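Local coordinates for protein WipB (Legionella pneumophila, PDB 5NNY) that acts as a translocated Ser/Thr phosphatase effector that targets the host lysosomal nutrient-sensing machinery, its phosphatase domain being the part in this chain, at residues G95-D100 / F122-S127; N202-F207 / E231-L236; G26-S31 / A80-I85; E62-R67 / I168-I173; H273-D278 / G287-D292. All coordinates share one frame; numbering follows the deposited sequence.

Contact 1 (G95-D100 / F122-S127); sequences GDELVD and FEILLS
Ile124, near the end of strand 121-125, meets Glu97 of the loop that follows strand 90-93. Its CG2 methyl, anti to the backbone N, comes obliquely against the Glu97 carboxylate, with CG2 to OE2 at 3.4 Å. Glu97 reaches this place because CG stands between its own backbone N and carbonyl carbon (chi1 75°) and the chain bends again at chi2; OE1 is held by Tyr186 OH. Next along the strand, the carbonyl of Leu125 faces Gly95, with O to Gly95 CA at 4.0 Å. A bridging water donates to Leu125 O at 2.6 Å and to Glu97 OE2 at 2.8 Å. Gly95-Asp100 begin the sequence GDELVDRG, one residue longer than the GDxxDRG motif of calcineurin-type phosphoesterases, and the SNH that starts at Ser127 stands in the place of their GNH(E); as in those enzymes, the two segments probably border the catalytic centre. Asp96 also brings OD2 close to Asp10 OD1, two acidic groups close together, consistent with such a site. Ser127 ends the segment as the N-cap of helix 128-138. Its OG donates to the water at 2.8 Å, accepts from Gly130 N, and takes a weak bond from Asp96 N at 3.5 Å (164°). The CB of Asp96 points away from 122-127, but its carboxylate comes back to 3.5 Å, OD1 to Ser127 OG.

Contact 2 (N202-F207 / E231-L236); sequences NEIKVF and ESAVDL
Ile204 and Ala233 meet at the tight, buried part of the contact, where the start of helix 233-253 lies against strand 203-208. The Ala233 methyl presses on Ile204, CB to CB 3.9 Å. Ile204 sends CG1 anti to its backbone N (chi1 -171°), which lays CD1 alongside the Ala233 carbonyl, while CG2 turns to Leu236. There the two side chains cross at about a right angle, Ile204 CG2 to Leu236 CD2 4.1 Å. Packing slackens further along the strand, where Val206 CG2 is 4.4 Å from Leu236 CD2; Ile302 of the neighbouring edge strand 301-306 touches both residues. The solvent side is at the partly exposed Asn202. Its OD1 accepts from Ala233 N at 3.0 Å, almost straight (174°) and nearly along the C=O axis, and a water donates to the same OD1 at 2.9 Å while accepting from Val234 N; ND2 bonds Lys299 O. Asn202 has positive phi and, with Glu203, faces Asp198 in a G1 beta bulge that starts the strand. The helix is N-capped by Ser232, whose OG accepts from Asp235 N at 3.0 Å. First-turn N-H groups of the helix are thus met by the serine cap, an asparagine borrowed from the strand and a water, and the Asn202 carbonyl, pointed at the positive end of the helix dipole, is probably polarised by it.

Contact 3 (G26-S31 / A80-I85); sequences GIIAIS and AQIKII
Ala29 and Lys83 form the hydrogen-bonded pair of a short antiparallel bridge: Ala29 N donates to Lys83 O at 2.8 Å (166°), and Lys83 N returns a longer bond to Ala29 O at 3.2 Å. Beside it Ile28 and Ile84 make the non-hydrogen-bonded pair, their CA atoms close at 4.3 Å, and beyond them Ile85 N donates to Ile27 O. On the buried face Ile28 packs against two isoleucines of the partner strand, its CG2 3.9 Å from Ile84 CD1 and its CB 3.9 Å from Ile82 CG2, each pair meeting obliquely. Ile82 CG1 also reaches Ile30 CD1. Ile85 works the other side: with chi1 62°, CG1 stands between the backbone N and the carbonyl carbon and rests on Gly26 O (3.4 Å), while CG2 packs on Ala29 CB at 3.8 Å. Together strands 28-29 and 83-84 are a two-stranded antiparallel sheet separate from the six-stranded central one, pairing the chain just after helix 15-24 with the chain just after helix 64-79. Helix 15-24 supports the buried face through Leu19, Leu22 and Val23, helix 105-117 through Leu111 and Leu115. Gly26, with positive phi, closes helix 15-24 in a Schellman motif. Strand 83-84 is clasped by the Gln118 amide, which accepts from Ile84 N and donates to Ile82 O. At the far end a water links Ser31 N to Gln81 O, and Ser31 OG caps the next helix at Asn34 N.

Contact 4 (E62-R67 / I168-I173); sequences ENKQER and IAAGAI
Gln65 turns CG anti to its backbone N (chi1 -171°) and stays extended at chi2, which lays CG and the amide over the carbonyl oxygen of Ala170. Its CG lies 3.2 Å from Ala170 O, with CD at 3.3 Å and CB at 3.5 Å from that oxygen. The amide oxygen takes no bond there: Gln65 OE1 and Ala170 O are two acceptors at 3.3 Å. Its NE2 has a weak hydrogen bond to Glu69 OE2, one turn on along its own helix. Lys64 takes a different course: chi1 56° sets CG between backbone N and carbonyl carbon, which brings the aliphatic CD to 3.7 Å from the Ala170 methyl. Ala172 CB touches more loosely, 4.2 Å from Gln65 O, and Leu68 fills in against both alanines. Lys72 NZ bonds Ala172 O, a polar tie between the same two parts. Within 62-67, away from the second segment, Asn63 OD1 accepts from Arg67 NE at 2.9 Å, from above its carbonyl plane, while Arg67 NH2 makes a salt bridge to Glu46. At this surface corner the first turn of helix 64-79 packs on the end of helix 159-169, where Gly171, with positive phi, closes the helix in a Schellman motif.

Contact 5 (H273-D278 / G287-D292); sequences HLNSTD and GREYGD
His273 and Glu289 lie side by side and point the same way, with the carboxylate over one face of the imidazole. Glu289 CD sits 3.9 Å above the ring plane, over its centre, and the two planes are 69° apart. Although Glu289 OE2 is 2.8 Å from His273 NE2, it approaches over the face, at too poor an angle for a hydrogen bond; a protonated ring would probably still be drawn to the carboxylate. Glu289 gets there by placing CG anti to its backbone N (chi1 179°) and stretching out beyond it, with CB against the imidazole CD2. The backbones are joined by Leu274 N, which donates to Glu289 O at 3.0 Å. Asn275 reaches across with its amide: OD1 accepts from Gly291 N at 2.7 Å, nearly straight (178°), the donor tilted from the carbonyl plane. These bonds tie together the two loops that flank the short helix 280-286, whose end is closed by the positive-phi Gly287 in a Schellman motif. Tyr290 presents its ring edge to the first loop: CD1 is 3.3 Å from Leu274 O and CE1 3.5 Å from Ser276 O, both oxygens in the ring plane. Val280 and Ala283 of the helix also touch this ring. Leu274 CD1 meets the aliphatic start of Arg288 obliquely, 4.0 Å from CG, before the arginine bends away at chi2 and gives NE to Gly268 O. Leu274 packs on Ala282 and Ala283 as well.

In the fold
Contact 1 lies about 2 Å from the centre of the chain and probably marks the active site, with the others round it at about 21 to 26 Å between centres. Contact 2 reaches the same six-stranded sheet and, in the conformer of Leu125 given, touches contact 1, Leu125 CD2 to Phe207 O 3.7 Å, although their centres are about 23 Å apart. Contacts 3 and 4 alternate along the chain and share one connection, helix 64-79 leading into strand 83-84; their centres are about 29 Å apart. Contact 5, centred about 22 Å from both contact 1 and contact 2, lies across the chain's centre from contacts 3 and 4. The widest separation is about 49 Å, between the centres of contacts 2 and 4.

Contact 1 (G95-D100 / F122-S127)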
# COMPACT_ATOMS: atom_id res chain seq x y z
N GLY A 95 5.26 0.82 1.39
CA GLY A 95 3.94 1.40 1.46
C GLY A 95 3.84 2.68 0.66
O GLY A 95 4.66 2.98 -0.22
N ASP A 96 2.79 3.44 0.98
CA ASP A 96 2.46 4.70 0.32
C ASP A 96 2.37 4.52 -1.19
O ASP A 96 2.67 5.44 -1.96
CB ASP A 96 3.48 5.78 0.68
CG ASP A 96 3.40 6.20 2.14
OD1 ASP A 96 2.57 5.67 2.88
OD2 ASP A 96 4.20 7.07 2.54
N GLU A 97 1.95 3.33 -1.62
CA GLU A 97 1.77 3.08 -3.05
C GLU A 97 0.46 3.66 -3.59
O GLU A 97 0.31 3.81 -4.82
CB GLU A 97 1.90 1.58 -3.32
CG GLU A 97 0.70 0.71 -2.91
CD GLU A 97 0.41 0.71 -1.42
OE1 GLU A 97 -0.78 0.65 -1.05
OE2 GLU A 97 1.37 0.77 -0.61
N LEU A 98 -0.46 4.03 -2.69
CA LEU A 98 -1.75 4.63 -3.04
C LEU A 98 -2.06 5.78 -2.09
O LEU A 98 -1.45 5.91 -1.03
CB LEU A 98 -2.88 3.58 -2.97
CG LEU A 98 -2.83 2.35 -3.87
CD1 LEU A 98 -3.92 1.34 -3.46
CD2 LEU A 98 -3.00 2.74 -5.34
N VAL A 99 -3.02 6.63 -2.49
CA VAL A 99 -3.54 7.74 -1.67
C VAL A 99 -2.41 8.66 -1.23
O VAL A 99 -2.13 8.78 -0.03
CB VAL A 99 -4.32 7.23 -0.44
CG1 VAL A 99 -5.15 8.38 0.22
CG2 VAL A 99 -5.24 6.09 -0.83
N ASP A 100 -1.78 9.36 -2.17
CA ASP A 100 -0.59 10.12 -1.82
C ASP A 100 -0.38 11.20 -2.88
O ASP A 100 -1.31 11.54 -3.62
CB ASP A 100 0.62 9.18 -1.66
CG ASP A 100 1.65 9.70 -0.64
OD1 ASP A 100 2.05 10.88 -0.74
OD2 ASP A 100 2.06 8.91 0.24
N PHE A 122 4.73 -10.38 -4.85
CA PHE A 122 4.82 -9.06 -4.24
C PHE A 122 4.02 -8.99 -2.95
O PHE A 122 3.07 -9.74 -2.74
CB PHE A 122 4.37 -7.94 -5.22
CG PHE A 122 2.90 -7.94 -5.57
CD1 PHE A 122 2.40 -8.76 -6.58
CD2 PHE A 122 2.02 -7.05 -4.95
CE1 PHE A 122 1.06 -8.73 -6.92
CE2 PHE A 122 0.68 -7.01 -5.28
CZ PHE A 122 0.19 -7.85 -6.28
N GLU A 123 4.44 -8.12 -2.05
CA GLU A 123 3.66 -7.88 -0.85
C GLU A 123 3.69 -6.40 -0.53
O GLU A 123 4.66 -5.70 -0.84
CB GLU A 123 4.15 -8.68 0.36
CG GLU A 123 5.60 -8.44 0.69
CD GLU A 123 6.10 -9.38 1.77
OE1 GLU A 123 6.89 -8.92 2.61
OE2 GLU A 123 5.69 -10.57 1.77
N ILE A 124 2.61 -5.95 0.11
CA ILE A 124 2.33 -4.55 0.39
C ILE A 124 2.15 -4.39 1.89
O ILE A 124 1.28 -5.03 2.48
CB ILE A 124 1.07 -4.07 -0.35
CG1 ILE A 124 1.25 -4.30 -1.85
CG2 ILE A 124 0.82 -2.59 -0.09
CD1 ILE A 124 -0.03 -4.08 -2.67
N LEU A 125 2.99 -3.56 2.50
CA LEU A 125 2.95 -3.37 3.94
C LEU A 125 1.92 -2.30 4.26
O LEU A 125 1.90 -1.24 3.63
CB LEU A 125 4.32 -2.98 4.48
CG LEU A 125 5.25 -4.19 4.55
CD1 LEU A 125 6.69 -3.76 4.67
CD2 LEU A 125 4.85 -5.09 5.70
N LEU A 126 1.04 -2.61 5.21
CA LEU A 126 -0.05 -1.69 5.55
C LEU A 126 0.49 -0.33 5.99
O LEU A 126 1.43 -0.24 6.79
CB LEU A 126 -0.92 -2.30 6.67
CG LEU A 126 -2.23 -1.59 6.99
CD1 LEU A 126 -3.15 -1.61 5.77
CD2 LEU A 126 -2.94 -2.22 8.20
N SER A 127 -0.11 0.74 5.46
CA SER A 127 0.28 2.10 5.78
C SER A 127 -0.98 2.92 6.03
O SER A 127 -2.10 2.51 5.71
CB SER A 127 1.12 2.75 4.66
OG SER A 127 0.39 2.94 3.44
O HOH W 1 0.76 0.55 2.12

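Contact 2 (N202-F207 / E231-L236)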
# COMPACT_ATOMS: atom_id res chain seq x y z
N ASN A 202 19.70 -18.10 12.94
CA ASN A 202 18.81 -17.62 13.99
C ASN A 202 18.70 -16.09 13.91
O ASN A 202 18.87 -15.38 14.89
CB ASN A 202 19.30 -18.08 15.37
CG ASN A 202 18.31 -17.77 16.48
OD1 ASN A 202 17.10 -17.73 16.26
ND2 ASN A 202 18.83 -17.54 17.68
N GLU A 203 18.45 -15.60 12.70
CA GLU A 203 18.36 -14.17 12.43
C GLU A 203 17.11 -13.89 11.61
O GLU A 203 16.71 -14.69 10.77
CB GLU A 203 19.62 -13.68 11.69
CG GLU A 203 19.68 -12.19 11.41
CD GLU A 203 19.07 -11.80 10.05
OE1 GLU A 203 18.71 -12.70 9.26
OE2 GLU A 203 18.96 -10.58 9.79
N ILE A 204 16.48 -12.74 11.87
CA ILE A 204 15.27 -12.36 11.15
C ILE A 204 15.30 -10.86 10.88
O ILE A 204 15.76 -10.07 11.71
CB ILE A 204 14.00 -12.79 11.92
CG1 ILE A 204 12.75 -12.58 11.06
CG2 ILE A 204 13.91 -12.06 13.28
CD1 ILE A 204 11.47 -13.02 11.77
N LYS A 205 14.88 -10.48 9.67
CA LYS A 205 14.67 -9.08 9.30
C LYS A 205 13.17 -8.87 9.26
O LYS A 205 12.47 -9.56 8.51
CB LYS A 205 15.28 -8.75 7.94
CG LYS A 205 16.76 -9.03 7.80
CD LYS A 205 17.26 -8.56 6.43
CE LYS A 205 18.45 -9.40 5.97
NZ LYS A 205 19.16 -8.78 4.81
N VAL A 206 12.67 -7.92 10.04
CA VAL A 206 11.23 -7.61 10.11
C VAL A 206 10.98 -6.33 9.31
O VAL A 206 11.68 -5.33 9.51
CB VAL A 206 10.74 -7.48 11.56
CG1 VAL A 206 9.34 -6.86 11.62
CG2 VAL A 206 10.73 -8.86 12.22
N PHE A 207 10.00 -6.37 8.41
CA PHE A 207 9.63 -5.25 7.56
C PHE A 207 8.29 -4.68 8.01
O PHE A 207 7.37 -5.43 8.33
CB PHE A 207 9.53 -5.64 6.08
CG PHE A 207 10.84 -6.11 5.48
CD1 PHE A 207 11.21 -7.44 5.55
CD2 PHE A 207 11.68 -5.22 4.83
CE1 PHE A 207 12.41 -7.88 4.99
CE2 PHE A 207 12.88 -5.65 4.27
CZ PHE A 207 13.24 -6.97 4.35
N GLU A 231 10.80 -17.31 21.01
CA GLU A 231 11.84 -18.18 21.52
C GLU A 231 13.00 -18.33 20.55
O GLU A 231 14.06 -18.83 20.95
CB GLU A 231 11.25 -19.55 21.87
CG GLU A 231 10.38 -19.52 23.11
CD GLU A 231 11.04 -18.75 24.25
OE1 GLU A 231 12.08 -19.23 24.75
OE2 GLU A 231 10.53 -17.66 24.62
N SER A 232 12.82 -17.90 19.30
CA SER A 232 13.83 -17.99 18.25
C SER A 232 13.35 -17.13 17.09
O SER A 232 12.20 -16.69 17.07
CB SER A 232 14.06 -19.43 17.80
OG SER A 232 12.92 -19.94 17.11
N ALA A 233 14.25 -16.90 16.13
CA ALA A 233 13.85 -16.19 14.91
C ALA A 233 12.76 -16.95 14.16
O ALA A 233 11.81 -16.34 13.66
CB ALA A 233 15.05 -15.97 13.99
N VAL A 234 12.89 -18.28 14.07
CA VAL A 234 11.87 -19.12 13.46
C VAL A 234 10.54 -18.98 14.19
O VAL A 234 9.48 -18.90 13.57
CB VAL A 234 12.34 -20.59 13.40
CG1 VAL A 234 11.16 -21.52 13.29
CG2 VAL A 234 13.29 -20.80 12.22
N ASP A 235 10.58 -18.94 15.53
CA ASP A 235 9.34 -18.82 16.28
C ASP A 235 8.67 -17.47 16.05
O ASP A 235 7.44 -17.38 15.95
CB ASP A 235 9.60 -19.03 17.78
CG ASP A 235 9.06 -20.36 18.27
OD1 ASP A 235 8.66 -21.19 17.42
OD2 ASP A 235 9.02 -20.58 19.50
N LEU A 236 9.47 -16.40 15.98
CA LEU A 236 8.89 -15.09 15.72
C LEU A 236 8.25 -15.04 14.35
O LEU A 236 7.17 -14.46 14.17
CB LEU A 236 9.98 -14.01 15.85
CG LEU A 236 9.46 -12.57 15.85
CD1 LEU A 236 8.62 -12.27 17.09
CD2 LEU A 236 10.60 -11.57 15.71
O HOH W 2 15.63 -19.44 14.47

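Contact 3 (G26-S31 / A80-I85)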
# COMPACT_ATOMS: atom_id res chain seq x y z
N GLY A 26 14.70 -5.98 -12.96
CA GLY A 26 14.45 -7.17 -13.74
C GLY A 26 13.14 -7.88 -13.45
O GLY A 26 13.04 -9.09 -13.67
N ILE A 27 12.13 -7.16 -12.97
CA ILE A 27 10.82 -7.79 -12.83
C ILE A 27 10.04 -7.73 -14.14
O ILE A 27 9.32 -8.67 -14.49
CB ILE A 27 10.02 -7.14 -11.69
CG1 ILE A 27 10.83 -7.12 -10.41
CG2 ILE A 27 8.69 -7.89 -11.50
CD1 ILE A 27 11.08 -8.50 -9.86
N ILE A 28 10.11 -6.61 -14.87
CA ILE A 28 9.29 -6.43 -16.06
C ILE A 28 10.16 -5.99 -17.22
O ILE A 28 11.21 -5.36 -17.05
CB ILE A 28 8.15 -5.41 -15.88
CG1 ILE A 28 8.72 -4.02 -15.66
CG2 ILE A 28 7.22 -5.82 -14.75
CD1 ILE A 28 7.66 -2.93 -15.50
N ALA A 29 9.68 -6.30 -18.42
CA ALA A 29 10.24 -5.80 -19.66
C ALA A 29 9.23 -4.90 -20.35
O ALA A 29 8.03 -5.21 -20.40
CB ALA A 29 10.65 -6.95 -20.60
N ILE A 30 9.72 -3.78 -20.85
CA ILE A 30 8.91 -2.80 -21.57
C ILE A 30 9.85 -2.12 -22.54
O ILE A 30 11.01 -1.86 -22.20
CB ILE A 30 8.23 -1.78 -20.60
CG1 ILE A 30 7.25 -0.86 -21.34
CG2 ILE A 30 9.27 -0.92 -19.90
CD1 ILE A 30 6.60 0.20 -20.40
N SER A 31 9.38 -1.86 -23.74
CA SER A 31 10.24 -1.26 -24.74
C SER A 31 10.61 0.17 -24.33
O SER A 31 9.88 0.82 -23.58
CB SER A 31 9.57 -1.26 -26.11
OG SER A 31 8.45 -0.38 -26.17
N ALA A 80 -0.87 -3.39 -21.21
CA ALA A 80 -1.04 -4.64 -21.96
C ALA A 80 0.22 -5.04 -22.71
O ALA A 80 0.29 -6.18 -23.19
CB ALA A 80 -2.19 -4.50 -22.95
N GLN A 81 1.17 -4.14 -22.86
CA GLN A 81 2.45 -4.43 -23.49
C GLN A 81 3.59 -4.61 -22.49
O GLN A 81 4.75 -4.66 -22.90
CB GLN A 81 2.79 -3.32 -24.47
CG GLN A 81 1.80 -3.23 -25.62
CD GLN A 81 2.13 -2.10 -26.55
OE1 GLN A 81 3.07 -2.20 -27.33
NE2 GLN A 81 1.37 -1.00 -26.46
N ILE A 82 3.28 -4.68 -21.19
CA ILE A 82 4.27 -4.94 -20.16
C ILE A 82 4.29 -6.44 -19.91
O ILE A 82 3.23 -7.07 -19.82
CB ILE A 82 3.95 -4.15 -18.87
CG1 ILE A 82 4.18 -2.65 -19.11
CG2 ILE A 82 4.77 -4.67 -17.71
CD1 ILE A 82 3.68 -1.74 -17.94
N LYS A 83 5.49 -7.02 -19.86
CA LYS A 83 5.64 -8.44 -19.58
C LYS A 83 6.43 -8.61 -18.29
O LYS A 83 7.48 -7.99 -18.11
CB LYS A 83 6.35 -9.17 -20.72
CG LYS A 83 5.92 -10.62 -20.81
CD LYS A 83 6.97 -11.51 -21.43
CE LYS A 83 6.52 -12.96 -21.35
NZ LYS A 83 5.75 -13.22 -20.10
N ILE A 84 5.91 -9.44 -17.41
CA ILE A 84 6.65 -9.86 -16.22
C ILE A 84 7.64 -10.93 -16.67
O ILE A 84 7.25 -11.92 -17.31
CB ILE A 84 5.71 -10.38 -15.13
CG1 ILE A 84 5.10 -9.21 -14.33
CG2 ILE A 84 6.44 -11.29 -14.16
CD1 ILE A 84 4.25 -8.24 -15.15
N ILE A 85 8.92 -10.71 -16.38
CA ILE A 85 9.98 -11.63 -16.79
C ILE A 85 10.62 -12.34 -15.61
O ILE A 85 11.50 -13.19 -15.82
CB ILE A 85 11.08 -10.90 -17.59
CG1 ILE A 85 11.74 -9.82 -16.73
CG2 ILE A 85 10.48 -10.29 -18.83
CD1 ILE A 85 12.88 -9.09 -17.40
O HOH W 3 6.62 -2.92 -24.44

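Contact 4 (E62-R67 / I168-I173)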
# COMPACT_ATOMS: atom_id res chain seq x y z
N GLU A 62 -14.23 21.41 -19.41
CA GLU A 62 -15.59 21.04 -19.79
C GLU A 62 -15.62 19.64 -20.39
O GLU A 62 -16.58 18.90 -20.19
CB GLU A 62 -16.15 22.07 -20.77
CG GLU A 62 -15.56 23.48 -20.64
CD GLU A 62 -14.13 23.59 -21.20
OE1 GLU A 62 -13.23 24.06 -20.47
OE2 GLU A 62 -13.91 23.17 -22.36
N ASN A 63 -14.58 19.27 -21.13
CA ASN A 63 -14.46 17.96 -21.75
C ASN A 63 -13.60 17.01 -20.91
O ASN A 63 -12.85 16.19 -21.46
CB ASN A 63 -13.89 18.09 -23.16
CG ASN A 63 -12.48 18.70 -23.19
OD1 ASN A 63 -12.06 19.37 -22.24
ND2 ASN A 63 -11.77 18.49 -24.29
N LYS A 64 -13.71 17.08 -19.58
CA LYS A 64 -12.88 16.27 -18.69
C LYS A 64 -13.07 14.78 -18.94
O LYS A 64 -12.11 14.01 -18.89
CB LYS A 64 -13.19 16.58 -17.22
CG LYS A 64 -14.64 16.43 -16.82
CD LYS A 64 -14.78 16.53 -15.30
CE LYS A 64 -15.62 17.70 -14.86
NZ LYS A 64 -16.00 17.52 -13.43
N GLN A 65 -14.31 14.36 -19.22
CA GLN A 65 -14.53 12.94 -19.47
C GLN A 65 -13.75 12.48 -20.69
O GLN A 65 -13.06 11.45 -20.65
CB GLN A 65 -16.02 12.63 -19.63
CG GLN A 65 -16.28 11.13 -19.66
CD GLN A 65 -17.74 10.72 -19.70
OE1 GLN A 65 -18.63 11.55 -19.58
NE2 GLN A 65 -17.98 9.43 -19.84
N GLU A 66 -13.84 13.24 -21.79
CA GLU A 66 -13.13 12.87 -23.02
C GLU A 66 -11.63 12.81 -22.77
O GLU A 66 -10.97 11.84 -23.17
CB GLU A 66 -13.45 13.88 -24.14
CG GLU A 66 -12.54 13.70 -25.37
CD GLU A 66 -12.60 14.84 -26.38
OE1 GLU A 66 -12.25 14.59 -27.55
OE2 GLU A 66 -12.99 15.98 -26.02
N ARG A 67 -11.08 13.83 -22.12
CA ARG A 67 -9.65 13.87 -21.84
C ARG A 67 -9.20 12.64 -21.07
O ARG A 67 -8.18 12.02 -21.40
CB ARG A 67 -9.32 15.13 -21.03
CG ARG A 67 -9.42 16.46 -21.77
CD ARG A 67 -9.38 17.59 -20.75
NE ARG A 67 -9.37 18.94 -21.30
CZ ARG A 67 -8.32 19.76 -21.22
NH1 ARG A 67 -8.37 21.00 -21.71
NH2 ARG A 67 -7.21 19.33 -20.64
N ILE A 168 -13.70 9.01 -11.43
CA ILE A 168 -14.90 8.18 -11.36
C ILE A 168 -16.14 9.05 -11.47
O ILE A 168 -17.09 8.70 -12.19
CB ILE A 168 -14.90 7.35 -10.07
CG1 ILE A 168 -13.76 6.33 -10.10
CG2 ILE A 168 -16.23 6.65 -9.91
CD1 ILE A 168 -13.52 5.67 -8.73
N ALA A 169 -16.15 10.19 -10.79
CA ALA A 169 -17.28 11.11 -10.86
C ALA A 169 -17.52 11.61 -12.28
O ALA A 169 -18.67 11.84 -12.69
CB ALA A 169 -17.07 12.29 -9.91
N ALA A 170 -16.44 11.79 -13.05
CA ALA A 170 -16.56 12.26 -14.42
C ALA A 170 -17.01 11.17 -15.38
O ALA A 170 -17.20 11.45 -16.57
CB ALA A 170 -15.23 12.85 -14.91
N GLY A 171 -17.18 9.94 -14.88
CA GLY A 171 -17.59 8.82 -15.69
C GLY A 171 -16.49 8.17 -16.51
O GLY A 171 -16.80 7.33 -17.36
N ALA A 172 -15.23 8.53 -16.29
CA ALA A 172 -14.14 7.98 -17.08
C ALA A 172 -13.57 6.70 -16.48
O ALA A 172 -12.95 5.90 -17.21
CB ALA A 172 -13.03 9.02 -17.21
N ILE A 173 -13.74 6.49 -15.18
CA ILE A 173 -13.27 5.28 -14.49
C ILE A 173 -14.45 4.71 -13.71
O ILE A 173 -15.25 5.47 -13.16
CB ILE A 173 -12.08 5.59 -13.56
CG1 ILE A 173 -10.86 6.03 -14.38
CG2 ILE A 173 -11.70 4.38 -12.67
CD1 ILE A 173 -9.67 6.44 -13.53

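Contact 5 (H273-D278 / G287-D292)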
# COMPACT_ATOMS: atom_id res chain seq x y z
N HIS A 273 1.34 9.04 21.75
CA HIS A 273 1.38 7.65 22.17
C HIS A 273 0.06 6.95 21.86
O HIS A 273 -1.02 7.53 21.97
CB HIS A 273 1.64 7.54 23.67
CG HIS A 273 2.90 8.19 24.12
ND1 HIS A 273 3.18 8.41 25.45
CD2 HIS A 273 3.96 8.67 23.43
CE1 HIS A 273 4.36 9.00 25.56
NE2 HIS A 273 4.85 9.17 24.34
N LEU A 274 0.16 5.67 21.51
CA LEU A 274 -1.01 4.82 21.29
C LEU A 274 -0.82 3.55 22.13
O LEU A 274 -0.61 2.46 21.59
CB LEU A 274 -1.20 4.50 19.81
CG LEU A 274 -1.41 5.75 18.96
CD1 LEU A 274 -1.39 5.40 17.49
CD2 LEU A 274 -2.73 6.45 19.33
N ASN A 275 -0.90 3.70 23.45
CA ASN A 275 -0.48 2.64 24.37
C ASN A 275 -1.56 1.61 24.67
O ASN A 275 -1.23 0.54 25.19
CB ASN A 275 0.01 3.25 25.69
CG ASN A 275 1.39 3.87 25.56
OD1 ASN A 275 2.25 3.36 24.86
ND2 ASN A 275 1.61 4.98 26.24
N SER A 276 -2.82 1.91 24.37
CA SER A 276 -3.91 0.98 24.68
C SER A 276 -3.90 -0.19 23.71
O SER A 276 -3.59 -0.03 22.52
CB SER A 276 -5.25 1.71 24.62
OG SER A 276 -6.28 0.95 25.23
N THR A 277 -4.26 -1.37 24.21
CA THR A 277 -4.13 -2.60 23.42
C THR A 277 -4.93 -2.53 22.13
O THR A 277 -4.48 -3.00 21.07
CB THR A 277 -4.58 -3.80 24.26
OG1 THR A 277 -3.74 -3.89 25.42
CG2 THR A 277 -4.47 -5.08 23.48
N ASP A 278 -6.11 -1.90 22.18
CA ASP A 278 -6.97 -1.82 21.01
C ASP A 278 -6.41 -0.91 19.92
O ASP A 278 -6.90 -0.93 18.78
CB ASP A 278 -8.38 -1.35 21.41
CG ASP A 278 -8.39 0.04 22.06
OD1 ASP A 278 -7.48 0.34 22.86
OD2 ASP A 278 -9.33 0.82 21.78
N GLY A 287 3.75 4.05 13.59
CA GLY A 287 5.08 3.99 14.19
C GLY A 287 5.16 4.70 15.52
O GLY A 287 6.21 5.28 15.85
N ARG A 288 4.08 4.67 16.31
CA ARG A 288 3.99 5.39 17.57
C ARG A 288 4.23 4.48 18.76
O ARG A 288 4.14 3.25 18.66
CB ARG A 288 2.62 6.06 17.73
CG ARG A 288 2.22 6.94 16.57
CD ARG A 288 3.30 8.00 16.32
NE ARG A 288 2.87 8.93 15.28
CZ ARG A 288 3.68 9.69 14.56
NH1 ARG A 288 4.99 9.64 14.77
NH2 ARG A 288 3.19 10.50 13.63
N GLU A 289 4.45 5.10 19.92
CA GLU A 289 4.79 4.35 21.12
C GLU A 289 3.69 3.39 21.52
O GLU A 289 2.52 3.75 21.61
CB GLU A 289 5.08 5.31 22.29
CG GLU A 289 5.42 4.58 23.60
CD GLU A 289 6.20 5.44 24.60
OE1 GLU A 289 6.85 4.86 25.49
OE2 GLU A 289 6.19 6.69 24.50
N TYR A 290 4.07 2.14 21.76
CA TYR A 290 3.16 1.11 22.24
C TYR A 290 3.83 0.44 23.44
O TYR A 290 4.37 -0.66 23.35
CB TYR A 290 2.81 0.10 21.11
CG TYR A 290 1.80 -0.94 21.55
CD1 TYR A 290 0.46 -0.61 21.67
CD2 TYR A 290 2.20 -2.23 21.90
CE1 TYR A 290 -0.46 -1.54 22.10
CE2 TYR A 290 1.29 -3.15 22.33
CZ TYR A 290 -0.04 -2.81 22.42
OH TYR A 290 -0.95 -3.74 22.85
N GLY A 291 3.81 1.13 24.58
CA GLY A 291 4.65 0.71 25.67
C GLY A 291 6.12 0.91 25.34
O GLY A 291 6.49 1.59 24.38
N ASP A 292 6.97 0.29 26.16
CA ASP A 292 8.41 0.43 25.98
C ASP A 292 8.86 -0.21 24.67
O ASP A 292 8.54 -1.37 24.38
CB ASP A 292 9.16 -0.20 27.16
CG ASP A 292 9.03 0.60 28.44
OD1 ASP A 292 8.79 1.82 28.37
OD2 ASP A 292 9.18 -0.00 29.53